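Local coordinates for SH2 domain-containing protein 3C (Homo sapiens, PDB 3T6G) that acts as an adapter in integrin-mediated adhesion and cell migration, its C-terminal Cdc25-homology domain held in a closed, exchange-incompetent conformation needed for binding BCAR1, at residues L285-Q290 with R298-F303; M106-A111 with L155-I160. The protein carries 2 engineered substitutions. All blocks are in the same frame, centred on the assembly; numbering follows the deposited sequence.

Interaction 1. Residues L285-Q290 with R298-F303; sequences LLWGSQ and RRYEKF
Trp287, in the last turn of helix 279-287, and Arg299, near the start of helix 296-314, bring their backbones within 7.2 Å at CA, while Leu286 and Phe303 stand 8.5 Å apart at CA. Just past the first of these helices, Gly288 takes a positive phi. The indole of Trp287 is sandwiched between Arg299 on one face and Phe303 on the other. The arginine's CB sits 3.6 Å from the centroid of the five-membered ring in a CH-pi contact, and CZ lies 4.6 Å from that of the six-membered ring, a cation-pi pair. The bend at chi3 (-65°) carries the guanidinium there on edge, its plane 79° from the indole. The opposite face receives the edge of Phe303 in an offset edge-to-face pair, and CZ of that phenyl meets Leu286 CD2 at 3.5 Å. Tyr300 completes the aromatic cluster obliquely, CE1 to Trp287 CH2. Trp287 NE1 donates to Arg299 O (3.0 Å) in a bent bond, N-H...O 140°, from above the carbonyl plane; Phe303 N reaches the same oxygen from the opposite side. A leucine in place of Trp287 would probably leave Arg299 O without its second donor and open a gap between Arg299 and Phe303. Glu101 pairs with Arg299 NH1, so the buried cation has a carboxylate as well as a pi face, which probably helps stabilise its charge.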
# COMPACT_ATOMS: atom_id res chain seq x y z
N LEU A 285 -1.67 10.62 -19.83
CA LEU A 285 -3.05 11.00 -20.12
C LEU A 285 -3.47 12.18 -19.28
O LEU A 285 -3.89 13.21 -19.79
CB LEU A 285 -3.99 9.84 -19.81
CG LEU A 285 -5.48 10.16 -19.83
CD1 LEU A 285 -5.89 10.56 -21.23
CD2 LEU A 285 -6.26 8.94 -19.37
N LEU A 286 -3.35 12.03 -17.97
CA LEU A 286 -3.84 13.02 -17.03
C LEU A 286 -3.04 14.32 -17.07
O LEU A 286 -3.60 15.41 -17.16
CB LEU A 286 -3.83 12.41 -15.63
CG LEU A 286 -4.84 11.26 -15.53
CD1 LEU A 286 -4.68 10.45 -14.27
CD2 LEU A 286 -6.26 11.79 -15.64
N TRP A 287 -1.73 14.22 -17.04
CA TRP A 287 -0.94 15.43 -16.88
C TRP A 287 -0.22 15.89 -18.15
O TRP A 287 0.35 16.98 -18.17
CB TRP A 287 0.01 15.29 -15.69
CG TRP A 287 -0.76 15.13 -14.38
CD1 TRP A 287 -1.35 16.13 -13.65
CD2 TRP A 287 -1.04 13.90 -13.69
NE1 TRP A 287 -1.97 15.59 -12.54
CE2 TRP A 287 -1.80 14.23 -12.54
CE3 TRP A 287 -0.73 12.56 -13.92
CZ2 TRP A 287 -2.24 13.27 -11.64
CZ3 TRP A 287 -1.17 11.60 -13.02
CH2 TRP A 287 -1.91 11.97 -11.88
N GLY A 288 -0.30 15.09 -19.21
CA GLY A 288 0.38 15.40 -20.46
C GLY A 288 1.89 15.22 -20.31
O GLY A 288 2.40 15.15 -19.19
N SER A 289 2.61 15.11 -21.42
CA SER A 289 4.07 15.11 -21.35
C SER A 289 4.46 16.44 -20.73
O SER A 289 3.71 17.42 -20.81
CB SER A 289 4.72 14.93 -22.73
OG SER A 289 4.40 16.00 -23.60
N GLN A 290 5.62 16.49 -20.09
CA GLN A 290 5.97 17.66 -19.30
C GLN A 290 5.26 17.56 -17.96
O GLN A 290 5.87 17.20 -16.95
CB GLN A 290 5.58 18.96 -20.02
CG GLN A 290 6.06 19.08 -21.48
CD GLN A 290 7.58 19.22 -21.62
OE1 GLN A 290 8.29 19.51 -20.65
NE2 GLN A 290 8.08 19.01 -22.84
N ARG A 298 2.22 18.31 -6.50
CA ARG A 298 1.71 19.31 -7.44
C ARG A 298 0.73 18.70 -8.43
O ARG A 298 -0.34 19.26 -8.67
CB ARG A 298 2.89 19.96 -8.17
CG ARG A 298 2.63 21.35 -8.74
CD ARG A 298 3.93 22.15 -8.77
NE ARG A 298 3.87 23.31 -9.66
CZ ARG A 298 4.89 24.14 -9.86
NH1 ARG A 298 6.04 23.95 -9.22
NH2 ARG A 298 4.76 25.17 -10.69
N ARG A 299 1.08 17.55 -9.01
CA ARG A 299 0.17 16.89 -9.95
C ARG A 299 -1.17 16.63 -9.27
O ARG A 299 -2.23 16.83 -9.86
CB ARG A 299 0.78 15.59 -10.50
CG ARG A 299 1.87 15.81 -11.56
CD ARG A 299 2.41 14.52 -12.18
NE ARG A 299 3.11 13.65 -11.24
CZ ARG A 299 2.56 12.58 -10.67
NH1 ARG A 299 3.25 11.83 -9.83
NH2 ARG A 299 1.31 12.25 -10.94
N TYR A 300 -1.11 16.20 -8.01
CA TYR A 300 -2.31 15.81 -7.28
C TYR A 300 -3.10 17.03 -6.81
O TYR A 300 -4.32 17.04 -6.90
CB TYR A 300 -1.98 14.88 -6.11
CG TYR A 300 -1.66 13.45 -6.52
CD1 TYR A 300 -1.61 13.07 -7.86
CD2 TYR A 300 -1.42 12.48 -5.56
CE1 TYR A 300 -1.33 11.75 -8.23
CE2 TYR A 300 -1.14 11.16 -5.91
CZ TYR A 300 -1.09 10.80 -7.24
OH TYR A 300 -0.80 9.48 -7.58
N GLU A 301 -2.39 18.05 -6.32
CA GLU A 301 -3.01 19.31 -5.94
C GLU A 301 -3.82 19.85 -7.11
O GLU A 301 -4.98 20.20 -6.96
CB GLU A 301 -1.96 20.35 -5.56
CG GLU A 301 -1.09 20.01 -4.36
CD GLU A 301 0.14 20.91 -4.24
OE1 GLU A 301 0.78 21.20 -5.28
OE2 GLU A 301 0.47 21.34 -3.11
N LYS A 302 -3.20 19.92 -8.28
CA LYS A 302 -3.84 20.57 -9.42
C LYS A 302 -5.05 19.79 -9.91
O LYS A 302 -6.01 20.37 -10.41
CB LYS A 302 -2.84 20.81 -10.55
CG LYS A 302 -1.54 21.51 -10.11
CD LYS A 302 -1.79 22.88 -9.46
CE LYS A 302 -0.49 23.60 -9.04
NZ LYS A 302 0.19 22.99 -7.85
N PHE A 303 -5.02 18.47 -9.77
CA PHE A 303 -6.13 17.69 -10.27
C PHE A 303 -7.31 17.72 -9.32
O PHE A 303 -8.46 17.56 -9.74
CB PHE A 303 -5.73 16.25 -10.58
CG PHE A 303 -6.17 15.80 -11.94
CD1 PHE A 303 -5.34 15.98 -13.04
CD2 PHE A 303 -7.42 15.23 -12.13
CE1 PHE A 303 -5.74 15.59 -14.31
CE2 PHE A 303 -7.83 14.85 -13.39
CZ PHE A 303 -6.99 15.03 -14.48

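Interaction 2. Residues M106-A111 with L155-I160; sequences MSIMLA and LDMAQI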
# COMPACT_ATOMS: atom_id res chain seq x y z
N MET A 106 -4.77 5.89 -10.34
CA MET A 106 -5.87 5.06 -10.80
C MET A 106 -7.22 5.67 -10.38
O MET A 106 -8.09 5.89 -11.22
CB MET A 106 -5.68 3.66 -10.21
CG MET A 106 -6.82 2.67 -10.43
SD MET A 106 -6.86 2.04 -12.11
CE MET A 106 -5.14 1.84 -12.56
N SER A 107 -7.39 5.94 -9.08
CA SER A 107 -8.62 6.55 -8.55
C SER A 107 -9.00 7.81 -9.32
O SER A 107 -10.16 8.01 -9.70
CB SER A 107 -8.47 6.89 -7.08
OG SER A 107 -8.33 5.70 -6.32
N ILE A 108 -8.01 8.64 -9.62
CA ILE A 108 -8.24 9.79 -10.46
C ILE A 108 -8.79 9.38 -11.85
O ILE A 108 -9.78 9.94 -12.33
CB ILE A 108 -6.94 10.58 -10.63
CG1 ILE A 108 -6.44 11.06 -9.26
CG2 ILE A 108 -7.15 11.75 -11.56
CD1 ILE A 108 -5.36 12.14 -9.35
N MET A 109 -8.15 8.39 -12.47
CA MET A 109 -8.52 7.92 -13.81
C MET A 109 -10.00 7.55 -13.81
O MET A 109 -10.77 8.07 -14.59
CB MET A 109 -7.68 6.69 -14.19
CG MET A 109 -8.10 5.99 -15.49
SD MET A 109 -7.55 7.01 -16.85
CE MET A 109 -7.50 5.81 -18.18
N LEU A 110 -10.36 6.62 -12.92
CA LEU A 110 -11.74 6.21 -12.76
C LEU A 110 -12.69 7.41 -12.49
O LEU A 110 -13.77 7.48 -13.05
CB LEU A 110 -11.86 5.13 -11.68
CG LEU A 110 -11.05 3.90 -12.11
CD1 LEU A 110 -11.14 2.73 -11.14
CD2 LEU A 110 -11.54 3.48 -13.48
N ALA A 111 -12.27 8.35 -11.64
CA ALA A 111 -13.13 9.49 -11.33
C ALA A 111 -13.35 10.38 -12.55
O ALA A 111 -14.44 10.91 -12.75
CB ALA A 111 -12.55 10.31 -10.18
N LEU A 155 -14.88 6.13 -5.88
CA LEU A 155 -16.29 6.23 -5.62
C LEU A 155 -16.55 7.11 -4.42
O LEU A 155 -17.69 7.46 -4.14
CB LEU A 155 -16.88 4.84 -5.37
CG LEU A 155 -16.86 3.95 -6.62
CD1 LEU A 155 -17.31 2.55 -6.28
CD2 LEU A 155 -17.74 4.54 -7.73
N ASP A 156 -15.48 7.47 -3.72
CA ASP A 156 -15.58 8.15 -2.44
C ASP A 156 -14.88 9.51 -2.47
O ASP A 156 -14.87 10.23 -1.48
CB ASP A 156 -15.02 7.27 -1.32
CG ASP A 156 -15.34 7.82 0.09
OD1 ASP A 156 -16.44 7.54 0.64
OD2 ASP A 156 -14.48 8.52 0.67
N MET A 157 -14.29 9.88 -3.60
CA MET A 157 -13.74 11.22 -3.67
C MET A 157 -14.88 12.19 -3.45
O MET A 157 -16.01 11.93 -3.87
CB MET A 157 -13.09 11.50 -5.02
CG MET A 157 -11.89 10.67 -5.28
SD MET A 157 -11.16 11.24 -6.81
CE MET A 157 -9.71 10.19 -6.86
N ALA A 158 -14.62 13.30 -2.77
CA ALA A 158 -15.69 14.25 -2.52
C ALA A 158 -16.35 14.61 -3.85
O ALA A 158 -17.57 14.77 -3.93
CB ALA A 158 -15.17 15.51 -1.81
N GLN A 159 -15.53 14.71 -4.89
CA GLN A 159 -16.02 15.20 -6.18
C GLN A 159 -17.02 14.24 -6.84
O GLN A 159 -17.80 14.65 -7.70
CB GLN A 159 -14.85 15.49 -7.11
CG GLN A 159 -14.02 16.70 -6.73
CD GLN A 159 -12.83 16.34 -5.85
OE1 GLN A 159 -12.87 15.38 -5.07
NE2 GLN A 159 -11.76 17.11 -5.98
N ILE A 160 -16.98 12.97 -6.43
CA ILE A 160 -17.88 11.98 -6.98
C ILE A 160 -19.08 11.77 -6.06
O ILE A 160 -20.20 11.57 -6.52
CB ILE A 160 -17.18 10.61 -7.24
CG1 ILE A 160 -16.14 10.73 -8.37
CG2 ILE A 160 -18.19 9.54 -7.59
CD1 ILE A 160 -16.61 11.61 -9.51
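Met157 reaches across to helix 93-115 as an extended arm, its thioether end lying against the backbone at Ser107 and Ile108 and the side chains of Ser107, Ile108 and Ala111. With chi2 and chi3 both near 180° (-174° and 177°), the chain runs straight beyond CG and delivers its terminal methyl to the helix: CE is 3.5 Å from Ser107 CB and equally near the carbonyl carbon of that serine. Ile108 meets the same methyl through CG1, at 4.1 Å, the two side chains crossing at about a right angle. One step back along the arm, SD lies 3.8 Å from Ala111 CB. Met157 is the N-cap residue of the short helix 158-161, within the all-helical Cdc25-homology (Ras-GEF) domain, and this contact packs the start of that helix against the long helix 93-115. The bond from Ile160 N to Met157 O is consistent with a tight first turn, which also brings Ile160 to the same alanine. There CG1 faces Ala111 CB at 4.0 Å, and CD1 lies beside Ala111 O. No hydrogen bond crosses between the segments; Ser107 OG instead bonds to Ala150 O on helix 145-155. Met157 also touches Leu307 of helix 296-314.

Both segments of interaction 2 precede those of interaction 1 along the chain, and the centres of the two contacts lie 15 Å apart within the Ras-GEF (Cdc25-homology) domain. Helix 93-115 is the common element: it carries residues 106-111 and also touches both helices of interaction 1. Direct packing joins the two, with Leu285 CD2 3.4 Å from Met109 SD and Phe303 CD2 3.5 Å from Ile108 CG2. Ile108 thus meets Met157 in one contact and Phe303 in the other. The centre of interaction 1 lies about 17 Å from the centre of the chain, and that of interaction 2 about 11 Å, so helix 93-115 links an inner contact to an outer one, packing C-terminal helices onto the body of this closed domain.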